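Local coordinates for glutathione reductase (Bartonella henselae, PDB 3O0H), which probably catalyses the NADPH-dependent reduction of glutathione disulfide to glutathione, as an FAD-containing homodimer with a redox-active disulfide, at residues Ala108-Ile113 against Ile184-Lys189; Tyr232-Leu237 against Ile371-Leu376; Val423-Leu428 against Gln437-Ser442. All coordinates share one frame; numbering follows the deposited sequence.

Contact 1. Residues Ala108-Ile113 against Ile184-Lys189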
ATOM      1  N   ALA B 108       3.811 -12.744  23.058  1.00 17.68           N
ATOM      2  CA  ALA B 108       3.048 -11.632  22.450  1.00 17.24           C
ATOM      3  C   ALA B 108       1.929 -12.108  21.540  1.00 17.08           C
ATOM      4  O   ALA B 108       0.839 -11.533  21.556  1.00 16.60           O
ATOM      5  CB  ALA B 108       3.961 -10.673  21.679  1.00 16.68           C
ATOM      6  N   LYS B 109       2.212 -13.143  20.750  1.00 16.47           N
ATOM      7  CA  LYS B 109       1.203 -13.778  19.901  1.00 15.73           C
ATOM      8  C   LYS B 109       0.033 -14.306  20.762  1.00 16.23           C
ATOM      9  O   LYS B 109      -1.146 -14.026  20.485  1.00 15.48           O
ATOM     10  CB  LYS B 109       1.836 -14.920  19.092  1.00 14.64           C
ATOM     11  CG  LYS B 109       0.846 -15.683  18.164  1.00 15.87           C
ATOM     12  CD  LYS B 109       0.113 -16.854  18.869  1.00 17.08           C
ATOM     13  CE  LYS B 109       1.024 -17.957  19.304  1.00 17.68           C
ATOM     14  NZ  LYS B 109       0.330 -19.214  19.848  1.00 17.26           N
ATOM     15  N   ASN B 110       0.365 -15.063  21.799  1.00 16.71           N
ATOM     16  CA  ASN B 110      -0.680 -15.589  22.690  1.00 17.76           C
ATOM     17  C   ASN B 110      -1.525 -14.501  23.350  1.00 19.16           C
ATOM     18  O   ASN B 110      -2.725 -14.691  23.530  1.00 18.70           O
ATOM     19  CB  ASN B 110      -0.069 -16.437  23.789  1.00 19.34           C
ATOM     20  CG  ASN B 110       0.354 -17.802  23.298  1.00 20.42           C
ATOM     21  OD1 ASN B 110      -0.272 -18.346  22.386  1.00 16.79           O
ATOM     22  ND2 ASN B 110       1.404 -18.373  23.919  1.00 19.54           N
ATOM     23  N   LYS B 111      -0.913 -13.383  23.723  1.00 19.12           N
ATOM     24  CA  LYS B 111      -1.696 -12.271  24.343  1.00 21.34           C
ATOM     25  C   LYS B 111      -2.695 -11.763  23.285  1.00 20.51           C
ATOM     26  O   LYS B 111      -3.879 -11.534  23.570  1.00 19.43           O
ATOM     27  CB  LYS B 111      -0.782 -11.132  24.785  1.00 22.05           C
ATOM     28  CG  LYS B 111      -1.491  -9.933  25.450  1.00 23.96           C
ATOM     29  CD  LYS B 111      -0.480  -8.922  26.021  1.00 25.77           C
ATOM     30  CE  LYS B 111      -1.168  -7.796  26.808  1.00 27.95           C
ATOM     31  NZ  LYS B 111      -0.214  -6.659  27.004  1.00 30.74           N
ATOM     32  N   GLU B 112      -2.206 -11.598  22.062  1.00 19.51           N
ATOM     33  CA  GLU B 112      -3.016 -10.995  21.010  1.00 19.59           C
ATOM     34  C   GLU B 112      -4.137 -11.897  20.544  1.00 18.87           C
ATOM     35  O   GLU B 112      -5.271 -11.417  20.334  1.00 20.33           O
ATOM     36  CB  GLU B 112      -2.151 -10.563  19.822  1.00 18.49           C
ATOM     37  CG  GLU B 112      -2.929  -9.977  18.627  1.00 19.83           C
ATOM     38  CD  GLU B 112      -3.784  -8.766  18.978  1.00 21.55           C
ATOM     39  OE1 GLU B 112      -3.719  -8.239  20.130  1.00 20.87           O
ATOM     40  OE2 GLU B 112      -4.543  -8.327  18.093  1.00 21.32           O
ATOM     41  N   ILE B 113      -3.869 -13.183  20.379  1.00 18.28           N
ATOM     42  CA  ILE B 113      -4.927 -14.083  19.934  1.00 17.35           C
ATOM     43  C   ILE B 113      -5.965 -14.306  21.065  1.00 18.16           C
ATOM     44  O   ILE B 113      -7.162 -14.435  20.770  1.00 16.25           O
ATOM     45  CB  ILE B 113      -4.440 -15.461  19.333  1.00 17.11           C
ATOM     46  CG1 ILE B 113      -3.895 -16.409  20.411  1.00 18.96           C
ATOM     47  CG2 ILE B 113      -3.440 -15.251  18.155  1.00 16.54           C
ATOM     48  CD1 ILE B 113      -3.511 -17.852  19.933  1.00 20.48           C
ATOM     49  N   ILE B 184       3.127 -25.176  14.868  1.00 16.85           N
ATOM     50  CA  ILE B 184       4.286 -24.419  14.424  1.00 16.80           C
ATOM     51  C   ILE B 184       4.509 -23.108  15.194  1.00 17.31           C
ATOM     52  O   ILE B 184       5.657 -22.662  15.348  1.00 17.21           O
ATOM     53  CB  ILE B 184       4.217 -24.142  12.883  1.00 16.89           C
ATOM     54  CG1 ILE B 184       5.574 -23.786  12.343  1.00 17.53           C
ATOM     55  CG2 ILE B 184       3.222 -22.976  12.565  1.00 16.73           C
ATOM     56  CD1 ILE B 184       6.618 -24.896  12.438  1.00 19.79           C
ATOM     57  N   PHE B 185       3.428 -22.508  15.671  1.00 16.08           N
ATOM     58  CA  PHE B 185       3.491 -21.226  16.366  1.00 17.37           C
ATOM     59  C   PHE B 185       4.018 -21.354  17.782  1.00 18.09           C
ATOM     60  O   PHE B 185       4.394 -20.330  18.394  1.00 20.61           O
ATOM     61  CB  PHE B 185       2.098 -20.581  16.421  1.00 17.57           C
ATOM     62  CG  PHE B 185       1.547 -20.229  15.066  1.00 14.86           C
ATOM     63  CD1 PHE B 185       2.132 -19.231  14.302  1.00 15.64           C
ATOM     64  CD2 PHE B 185       0.447 -20.903  14.543  1.00 20.08           C
ATOM     65  CE1 PHE B 185       1.632 -18.912  13.039  1.00 18.01           C
ATOM     66  CE2 PHE B 185      -0.050 -20.591  13.254  1.00 17.14           C
ATOM     67  CZ  PHE B 185       0.512 -19.596  12.539  1.00 16.06           C
ATOM     68  N   ASP B 186       3.974 -22.575  18.320  1.00 17.67           N
ATOM     69  CA  ASP B 186       4.147 -22.772  19.746  1.00 19.51           C
ATOM     70  C   ASP B 186       5.386 -23.560  20.147  1.00 18.94           C
ATOM     71  O   ASP B 186       5.477 -24.004  21.274  1.00 19.03           O
ATOM     72  CB  ASP B 186       2.894 -23.407  20.315  1.00 21.42           C
ATOM     73  CG  ASP B 186       1.681 -22.497  20.177  1.00 24.19           C
ATOM     74  OD1 ASP B 186       1.850 -21.267  20.316  1.00 25.04           O
ATOM     75  OD2 ASP B 186       0.568 -23.024  19.946  1.00 25.13           O
ATOM     76  N   LEU B 187       6.337 -23.675  19.228  1.00 18.19           N
ATOM     77  CA  LEU B 187       7.634 -24.302  19.517  1.00 20.17           C
ATOM     78  C   LEU B 187       8.181 -23.767  20.807  1.00 21.82           C
ATOM     79  O   LEU B 187       8.118 -22.574  21.035  1.00 21.95           O
ATOM     80  CB  LEU B 187       8.632 -24.029  18.386  1.00 19.14           C
ATOM     81  CG  LEU B 187       8.214 -24.592  17.040  1.00 21.10           C
ATOM     82  CD1 LEU B 187       9.204 -24.193  15.976  1.00 19.20           C
ATOM     83  CD2 LEU B 187       8.063 -26.093  17.149  1.00 24.55           C
ATOM     84  N   GLU B 188       8.695 -24.654  21.645  1.00 24.24           N
ATOM     85  CA  GLU B 188       9.387 -24.244  22.871  1.00 26.51           C
ATOM     86  C   GLU B 188      10.591 -23.350  22.532  1.00 26.26           C
ATOM     87  O   GLU B 188      10.843 -22.368  23.212  1.00 27.66           O
ATOM     88  CB  GLU B 188       9.820 -25.455  23.703  1.00 28.46           C
ATOM     89  N   LYS B 189      11.304 -23.656  21.460  1.00 24.94           N
ATOM     90  CA  LYS B 189      12.463 -22.840  21.077  1.00 25.30           C
ATOM     91  C   LYS B 189      12.579 -22.666  19.598  1.00 23.35           C
ATOM     92  O   LYS B 189      12.129 -23.484  18.832  1.00 22.76           O
ATOM     93  CB  LYS B 189      13.762 -23.485  21.610  1.00 26.99           C
TER
HETATM   94  O   HOH W   1       2.214 -21.126  23.140  1.00 12.18           O
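Lys-109 on helix 102-126 reaches across to Asp-186 in the loop that leads to strand 193-197. Its ammonium nitrogen forms a salt bridge, with NZ 2.6 Å from Asp-186 OD1. The lysine uses the syn lone pair of OD1, on the side of the other carboxylate oxygen. The two side chains cross at about a right angle.

The same nitrogen is held from its own helix. Lys-109 NZ donates to Asn-110 OD1 at 2.7 Å. NZ approaches from above the Asn-110 amide plane, 38° out of it. NZ therefore bridges a carboxylate oxygen and an amide oxygen. A water closes the group: Asn-110 ND2 donates to it at 3.0 Å, and it gives a weak bond to Asp-186 OD1.

The lysine chain is bent at chi2 (-87°) and chi3 (-65°), which curls NZ back beside Asn-110. The bend also lays CE against the loop, where Lys-109 CE is 4.0 Å from Phe-185 CB. The ring of Phe-185 carries on past this point. Ile-184 CG2 covers one ring face, 3.9 Å above the plane and over its centre.

Further out, helix 69-88 packs on both segments. Lys-109 and Phe-185 both touch Pro-71, and Tyr-75 meets the ring of Phe-185 edge-to-face. The Phe-185 side chain lies about 5 Å from the bound FAD. The arrangement is a salt bridge between a buried lysine and an exposed aspartate. In the pyridine nucleotide-disulphide oxidoreductase fold it joins a helix to the loop that probably leads from the FAD domain into the NADPH domain.

Contact 2. Residues Tyr232-Leu237 against Ile371-Leu376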
ATOM      1  N   TYR B 232       3.187 -17.329 -13.522  1.00 15.30           N
ATOM      2  CA  TYR B 232       4.569 -17.874 -13.568  1.00 16.32           C
ATOM      3  C   TYR B 232       5.604 -16.863 -13.068  1.00 15.31           C
ATOM      4  O   TYR B 232       6.520 -17.228 -12.341  1.00 14.93           O
ATOM      5  CB  TYR B 232       4.941 -18.366 -14.964  1.00 19.07           C
ATOM      6  CG  TYR B 232       6.455 -18.575 -15.127  1.00 25.26           C
ATOM      7  CD1 TYR B 232       7.077 -19.743 -14.723  1.00 28.08           C
ATOM      8  CD2 TYR B 232       7.253 -17.562 -15.676  1.00 31.67           C
ATOM      9  CE1 TYR B 232       8.461 -19.919 -14.861  1.00 30.74           C
ATOM     10  CE2 TYR B 232       8.641 -17.732 -15.852  1.00 34.97           C
ATOM     11  CZ  TYR B 232       9.250 -18.902 -15.423  1.00 34.89           C
ATOM     12  OH  TYR B 232      10.645 -19.028 -15.602  1.00 35.29           O
ATOM     13  N   ASP B 233       5.469 -15.583 -13.426  1.00 16.15           N
ATOM     14  CA  ASP B 233       6.453 -14.583 -12.948  1.00 15.18           C
ATOM     15  C   ASP B 233       6.473 -14.551 -11.415  1.00 14.65           C
ATOM     16  O   ASP B 233       7.534 -14.446 -10.799  1.00 14.66           O
ATOM     17  CB  ASP B 233       6.145 -13.184 -13.468  1.00 15.98           C
ATOM     18  CG  ASP B 233       6.638 -12.943 -14.864  1.00 19.15           C
ATOM     19  OD1 ASP B 233       7.760 -13.363 -15.202  1.00 20.84           O
ATOM     20  OD2 ASP B 233       5.931 -12.263 -15.615  1.00 19.87           O
ATOM     21  N   LEU B 234       5.306 -14.605 -10.762  1.00 13.74           N
ATOM     22  CA  LEU B 234       5.299 -14.630  -9.288  1.00 12.02           C
ATOM     23  C   LEU B 234       6.026 -15.849  -8.716  1.00 11.70           C
ATOM     24  O   LEU B 234       6.735 -15.774  -7.700  1.00  9.82           O
ATOM     25  CB  LEU B 234       3.872 -14.605  -8.746  1.00 12.23           C
ATOM     26  CG  LEU B 234       3.016 -13.437  -9.240  1.00 15.25           C
ATOM     27  CD1 LEU B 234       1.492 -13.743  -8.961  1.00 13.43           C
ATOM     28  CD2 LEU B 234       3.503 -12.074  -8.665  1.00 15.55           C
ATOM     29  N   ARG B 235       5.825 -16.984  -9.356  1.00 11.39           N
ATOM     30  CA  ARG B 235       6.430 -18.208  -8.868  1.00 11.22           C
ATOM     31  C   ARG B 235       7.938 -18.102  -9.029  1.00 12.13           C
ATOM     32  O   ARG B 235       8.724 -18.422  -8.100  1.00 11.99           O
ATOM     33  CB  ARG B 235       5.906 -19.389  -9.674  1.00 12.22           C
ATOM     34  CG  ARG B 235       4.387 -19.600  -9.581  1.00 11.22           C
ATOM     35  CD  ARG B 235       3.948 -20.712 -10.509  1.00 14.01           C
ATOM     36  NE  ARG B 235       4.363 -22.057 -10.111  1.00 14.38           N
ATOM     37  CZ  ARG B 235       4.202 -23.139 -10.891  1.00 16.22           C
ATOM     38  NH1 ARG B 235       3.612 -23.060 -12.072  1.00 17.01           N
ATOM     39  NH2 ARG B 235       4.592 -24.328 -10.473  1.00 17.65           N
ATOM     40  N   GLN B 236       8.351 -17.655 -10.214  1.00 12.62           N
ATOM     41  CA  GLN B 236       9.768 -17.686 -10.540  1.00 14.33           C
ATOM     42  C   GLN B 236      10.506 -16.645  -9.734  1.00 13.52           C
ATOM     43  O   GLN B 236      11.549 -16.952  -9.160  1.00 12.97           O
ATOM     44  CB  GLN B 236      10.006 -17.497 -12.029  1.00 15.32           C
ATOM     45  CG  GLN B 236      11.496 -17.639 -12.429  1.00 18.28           C
ATOM     46  CD  GLN B 236      11.918 -19.086 -12.373  1.00 19.81           C
ATOM     47  OE1 GLN B 236      11.409 -19.899 -13.144  1.00 21.11           O
ATOM     48  NE2 GLN B 236      12.809 -19.438 -11.410  1.00 14.34           N
ATOM     49  N   LEU B 237       9.973 -15.422  -9.673  1.00 13.52           N
ATOM     50  CA  LEU B 237      10.676 -14.357  -8.932  1.00 14.42           C
ATOM     51  C   LEU B 237      10.809 -14.698  -7.459  1.00 13.68           C
ATOM     52  O   LEU B 237      11.867 -14.408  -6.835  1.00 13.81           O
ATOM     53  CB  LEU B 237       9.993 -13.000  -9.097  1.00 14.59           C
ATOM     54  CG  LEU B 237      10.037 -12.352 -10.478  1.00 17.60           C
ATOM     55  CD1 LEU B 237       8.978 -11.194 -10.596  1.00 19.10           C
ATOM     56  CD2 LEU B 237      11.415 -11.834 -10.736  1.00 19.99           C
ATOM     57  N   ILE B 371       3.544 -11.323  -2.229  1.00 11.07           N
ATOM     58  CA  ILE B 371       2.815 -11.477  -3.471  1.00 10.47           C
ATOM     59  C   ILE B 371       1.355 -11.002  -3.285  1.00 10.28           C
ATOM     60  O   ILE B 371       0.736 -11.246  -2.231  1.00 10.32           O
ATOM     61  CB  ILE B 371       2.803 -12.959  -3.900  1.00 11.04           C
ATOM     62  CG1 ILE B 371       4.143 -13.345  -4.506  1.00  9.47           C
ATOM     63  CG2 ILE B 371       1.691 -13.260  -4.941  1.00 10.78           C
ATOM     64  CD1 ILE B 371       4.312 -14.912  -4.659  1.00 10.55           C
ATOM     65  N   GLY B 372       0.850 -10.340  -4.312  1.00 11.11           N
ATOM     66  CA  GLY B 372      -0.563 -10.046  -4.483  1.00  9.93           C
ATOM     67  C   GLY B 372      -0.990 -10.367  -5.902  1.00 11.38           C
ATOM     68  O   GLY B 372      -0.252 -10.122  -6.893  1.00 10.19           O
ATOM     69  N   THR B 373      -2.201 -10.912  -6.043  1.00 10.21           N
ATOM     70  CA  THR B 373      -2.669 -11.339  -7.357  1.00 10.77           C
ATOM     71  C   THR B 373      -4.209 -11.312  -7.434  1.00 10.23           C
ATOM     72  O   THR B 373      -4.896 -11.618  -6.459  1.00 11.29           O
ATOM     73  CB  THR B 373      -2.131 -12.746  -7.699  1.00 11.26           C
ATOM     74  OG1 THR B 373      -2.465 -13.103  -9.064  1.00 11.90           O
ATOM     75  CG2 THR B 373      -2.653 -13.793  -6.694  1.00 11.27           C
ATOM     76  N   VAL B 374      -4.708 -10.889  -8.565  1.00 11.44           N
ATOM     77  CA  VAL B 374      -6.156 -10.870  -8.846  1.00 11.45           C
ATOM     78  C   VAL B 374      -6.375 -11.155 -10.303  1.00 11.86           C
ATOM     79  O   VAL B 374      -5.637 -10.691 -11.154  1.00 11.07           O
ATOM     80  CB  VAL B 374      -6.807  -9.495  -8.406  1.00 12.42           C
ATOM     81  CG1 VAL B 374      -6.118  -8.315  -9.009  1.00 12.13           C
ATOM     82  CG2 VAL B 374      -8.301  -9.444  -8.674  1.00 12.81           C
ATOM     83  N   GLY B 375      -7.398 -11.929 -10.600  1.00 13.42           N
ATOM     84  CA  GLY B 375      -7.729 -12.251 -11.987  1.00 13.60           C
ATOM     85  C   GLY B 375      -6.751 -13.205 -12.642  1.00 14.27           C
ATOM     86  O   GLY B 375      -6.078 -13.976 -11.968  1.00 14.58           O
ATOM     87  N   LEU B 376      -6.685 -13.141 -13.961  1.00 14.57           N
ATOM     88  CA  LEU B 376      -6.023 -14.173 -14.740  1.00 16.04           C
ATOM     89  C   LEU B 376      -4.517 -13.995 -14.833  1.00 16.14           C
ATOM     90  O   LEU B 376      -4.019 -12.914 -15.167  1.00 15.31           O
ATOM     91  CB  LEU B 376      -6.572 -14.200 -16.141  1.00 17.92           C
ATOM     92  CG  LEU B 376      -8.066 -14.546 -16.273  1.00 19.93           C
ATOM     93  CD1 LEU B 376      -8.455 -14.385 -17.696  1.00 22.97           C
ATOM     94  CD2 LEU B 376      -8.405 -15.982 -15.718  1.00 20.75           C
TER
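In Leu-234, chi1 (-55°) sets CG beside the backbone N, and the nearly extended chi2 (164°) carries CD1 out to strand 371-375. On the strand, chi1 of Ile-371 (-77°) places CG2 anti to the backbone N, and its extended chi2 carries CD1 to the leucine stem. CG2 of Ile-371 is 4.1 Å from Leu-234 CD1. CD1 of Ile-371 is 4.1 Å from Leu-234 CB. It also lies 4.0 Å from the backbone atom Leu-234 O.

Here the first turn of helix 232-245 rests on the antiparallel sheet of the dimerisation domain. The helix follows strand 216-220 of the parallel sheet that carries a second GxGxxG pattern, consistent with the NADPH-binding domain of this family. Leu-234 thus probably links the NADPH-binding and dimerisation domains.

Leu-234 CD1 is 4.0 Å from both CB and OG1 of Thr-373. OG1, besides touching CD1, hydrogen-bonds to His-426 ND1 on the adjoining strand. Leu-234 itself packs on His-426 and Leu-428 of that strand and on Phe-410 of the next. One residue before it, Asp-233 makes salt bridges to Lys-412 and Arg-392.

Contact 3. Residues Val423-Leu428 against Gln437-Ser442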
ATOM      1  N   VAL B 423      -7.781  -7.680 -17.143  1.00 13.59           N
ATOM      2  CA  VAL B 423      -8.309  -8.962 -16.707  1.00 13.87           C
ATOM      3  C   VAL B 423      -7.455  -9.698 -15.697  1.00 14.09           C
ATOM      4  O   VAL B 423      -7.888 -10.720 -15.152  1.00 14.31           O
ATOM      5  CB  VAL B 423      -8.543  -9.900 -17.897  1.00 15.43           C
ATOM      6  CG1 VAL B 423      -9.583  -9.256 -18.876  1.00 15.80           C
ATOM      7  CG2 VAL B 423      -7.234 -10.257 -18.609  1.00 15.26           C
ATOM      8  N   GLY B 424      -6.250  -9.208 -15.447  1.00 13.87           N
ATOM      9  CA  GLY B 424      -5.385  -9.782 -14.412  1.00 13.63           C
ATOM     10  C   GLY B 424      -4.362  -8.750 -13.934  1.00 13.20           C
ATOM     11  O   GLY B 424      -3.951  -7.885 -14.708  1.00 13.74           O
ATOM     12  N   ALA B 425      -3.951  -8.855 -12.669  1.00 12.43           N
ATOM     13  CA  ALA B 425      -2.945  -7.968 -12.110  1.00 12.18           C
ATOM     14  C   ALA B 425      -2.179  -8.755 -11.034  1.00 12.07           C
ATOM     15  O   ALA B 425      -2.791  -9.403 -10.162  1.00 10.89           O
ATOM     16  CB  ALA B 425      -3.589  -6.679 -11.491  1.00 10.28           C
ATOM     17  N   HIS B 426      -0.851  -8.641 -11.105  1.00 11.82           N
ATOM     18  CA  HIS B 426       0.094  -9.464 -10.346  1.00 12.19           C
ATOM     19  C   HIS B 426       1.236  -8.610  -9.833  1.00 11.96           C
ATOM     20  O   HIS B 426       1.815  -7.844 -10.590  1.00 12.60           O
ATOM     21  CB  HIS B 426       0.610 -10.595 -11.238  1.00 11.84           C
ATOM     22  CG  HIS B 426      -0.487 -11.277 -11.972  1.00 13.90           C
ATOM     23  ND1 HIS B 426      -1.402 -12.095 -11.342  1.00 13.93           N
ATOM     24  CD2 HIS B 426      -0.894 -11.172 -13.263  1.00 12.23           C
ATOM     25  CE1 HIS B 426      -2.299 -12.493 -12.225  1.00 15.34           C
ATOM     26  NE2 HIS B 426      -1.997 -11.970 -13.406  1.00 13.03           N
ATOM     27  N   VAL B 427       1.547  -8.731  -8.542  1.00 11.87           N
ATOM     28  CA  VAL B 427       2.460  -7.829  -7.875  1.00 11.90           C
ATOM     29  C   VAL B 427       3.339  -8.678  -6.967  1.00 12.40           C
ATOM     30  O   VAL B 427       2.851  -9.586  -6.278  1.00 11.83           O
ATOM     31  CB  VAL B 427       1.723  -6.770  -7.048  1.00 11.31           C
ATOM     32  CG1 VAL B 427       2.689  -5.762  -6.358  1.00 12.21           C
ATOM     33  CG2 VAL B 427       0.688  -5.990  -7.864  1.00 13.00           C
ATOM     34  N   LEU B 428       4.624  -8.381  -6.972  1.00 12.60           N
ATOM     35  CA  LEU B 428       5.560  -9.000  -6.058  1.00 13.65           C
ATOM     36  C   LEU B 428       6.501  -7.944  -5.552  1.00 14.43           C
ATOM     37  O   LEU B 428       7.079  -7.228  -6.355  1.00 17.72           O
ATOM     38  CB  LEU B 428       6.295 -10.141  -6.744  1.00 14.11           C
ATOM     39  CG  LEU B 428       7.459 -10.711  -5.928  1.00 14.42           C
ATOM     40  CD1 LEU B 428       7.549 -12.184  -6.202  1.00 17.72           C
ATOM     41  CD2 LEU B 428       8.773  -9.996  -6.210  1.00 17.86           C
ATOM     42  N   GLN B 437      -5.029  -5.748  -3.350  1.00  9.78           N
ATOM     43  CA  GLN B 437      -6.385  -5.492  -2.851  1.00 10.35           C
ATOM     44  C   GLN B 437      -7.009  -4.302  -3.580  1.00 10.25           C
ATOM     45  O   GLN B 437      -8.190  -4.319  -3.988  1.00  9.65           O
ATOM     46  CB  GLN B 437      -6.371  -5.180  -1.353  1.00 11.49           C
ATOM     47  CG  GLN B 437      -7.700  -4.590  -0.788  1.00 11.50           C
ATOM     48  CD  GLN B 437      -8.789  -5.663  -0.656  1.00 11.27           C
ATOM     49  OE1 GLN B 437      -9.035  -6.176   0.423  1.00 11.82           O
ATOM     50  NE2 GLN B 437      -9.411  -6.022  -1.777  1.00 11.87           N
ATOM     51  N   LEU B 438      -6.219  -3.243  -3.723  1.00 10.36           N
ATOM     52  CA  LEU B 438      -6.708  -1.992  -4.259  1.00 11.16           C
ATOM     53  C   LEU B 438      -6.903  -2.049  -5.749  1.00 10.58           C
ATOM     54  O   LEU B 438      -7.897  -1.554  -6.266  1.00 11.57           O
ATOM     55  CB  LEU B 438      -5.765  -0.832  -3.845  1.00 11.40           C
ATOM     56  CG  LEU B 438      -5.754  -0.672  -2.312  1.00 14.42           C
ATOM     57  CD1 LEU B 438      -4.595   0.159  -1.905  1.00 14.45           C
ATOM     58  CD2 LEU B 438      -7.070  -0.090  -1.842  1.00 16.09           C
ATOM     59  N   ILE B 439      -5.962  -2.637  -6.463  1.00 11.39           N
ATOM     60  CA  ILE B 439      -6.143  -2.876  -7.894  1.00 11.16           C
ATOM     61  C   ILE B 439      -7.394  -3.764  -8.127  1.00 11.56           C
ATOM     62  O   ILE B 439      -8.117  -3.632  -9.128  1.00 11.36           O
ATOM     63  CB  ILE B 439      -4.879  -3.539  -8.468  1.00 12.09           C
ATOM     64  CG1 ILE B 439      -3.653  -2.634  -8.308  1.00 14.05           C
ATOM     65  CG2 ILE B 439      -5.025  -3.857  -9.933  1.00 12.16           C
ATOM     66  CD1 ILE B 439      -2.370  -3.283  -8.861  1.00 14.63           C
ATOM     67  N   GLY B 440      -7.673  -4.653  -7.167  1.00 11.79           N
ATOM     68  CA  GLY B 440      -8.766  -5.567  -7.276  1.00 12.08           C
ATOM     69  C   GLY B 440     -10.133  -4.866  -7.365  1.00 12.46           C
ATOM     70  O   GLY B 440     -11.067  -5.347  -8.001  1.00 11.90           O
ATOM     71  N   ILE B 441     -10.234  -3.709  -6.734  1.00 12.01           N
ATOM     72  CA  ILE B 441     -11.437  -2.900  -6.827  1.00 11.78           C
ATOM     73  C   ILE B 441     -11.620  -2.412  -8.274  1.00 12.55           C
ATOM     74  O   ILE B 441     -12.724  -2.513  -8.827  1.00 12.59           O
ATOM     75  CB  ILE B 441     -11.332  -1.687  -5.888  1.00 12.15           C
ATOM     76  CG1 ILE B 441     -11.216  -2.160  -4.413  1.00 11.87           C
ATOM     77  CG2 ILE B 441     -12.551  -0.726  -6.060  1.00 13.98           C
ATOM     78  CD1 ILE B 441     -10.853  -0.981  -3.492  1.00 10.76           C
ATOM     79  N   SER B 442     -10.536  -1.928  -8.880  1.00 11.44           N
ATOM     80  CA  SER B 442     -10.570  -1.483 -10.255  1.00 12.17           C
ATOM     81  C   SER B 442     -10.925  -2.626 -11.205  1.00 12.52           C
ATOM     82  O   SER B 442     -11.739  -2.440 -12.106  1.00 13.29           O
ATOM     83  CB  SER B 442      -9.247  -0.824 -10.611  1.00 12.60           C
ATOM     84  OG  SER B 442      -9.079   0.348  -9.803  1.00 14.35           O
TER
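Ile-439 of helix 432-444 packs on Ala-425 and Val-427 of strand 422-428. This is a helix laid against a face of the antiparallel sheet in the dimerisation domain. A short connection leads from the strand into the helix, which packs back on the sheet. The contact is small and apolar, and all three residues are buried.

Along the helix, Gln-437 comes first. Its side-chain amide bonds to the second subunit at both ends. OE1 accepts from the backbone N of Val-458 of the second subunit, and NE2 donates to the backbone O of Met-456 of that subunit.

Ile-439 is the residue that turns to the strand. Its CG1 lies anti to the carbonyl carbon (chi1 -61°), which leaves CG2 on the opposite side from the backbone N. The two branches then divide the work. CG2 meets the methyl of Ala-425. CD1, at the end of an extended chain (chi2 179°), reaches on to Val-427, where the CG2 branch receives it. One isoleucine thus spans two strand residues that lie two positions apart.

Ser-442 ends the segment, and its OG hydrogen-bonds to Ser-442 OG of the second subunit. The helix thus has one side on its own sheet and another on the partner chain.

On the strand, Ala-425 and Val-427 face the helix, while His-426 between them points away from it. Val-423 and Gly-424 both pair with Val-414 in a classic beta bulge. The closer of the two apolar meetings is Ala-425 CB to Ile-439 CG2 at 3.5 Å, against 4.2 Å from Val-427 CG2 to Ile-439 CD1.

How the contacts relate
From the N terminus, contact 1 comes first. It closes a loop of 70 residues and joins helix 102-126 to the segment before strand 193-197. Contact 2 then closes a longer loop of 133 residues, from helix 232-245 to strand 371-375, and probably ties the NADPH domain to the dimerisation domain. Contact 3 closes a short one of eight residues within the dimerisation domain. The three follow in series, and none crosses or encloses another. Contacts 2 and 3 share one antiparallel sheet, where Val-427 N probably hydrogen-bonds to Gly-372 O (2.8 Å). Contact 1 stands apart from contacts 2 and 3, about 30 and 33 Å away, centre to centre. Contacts 1 and 3 both touch the second subunit.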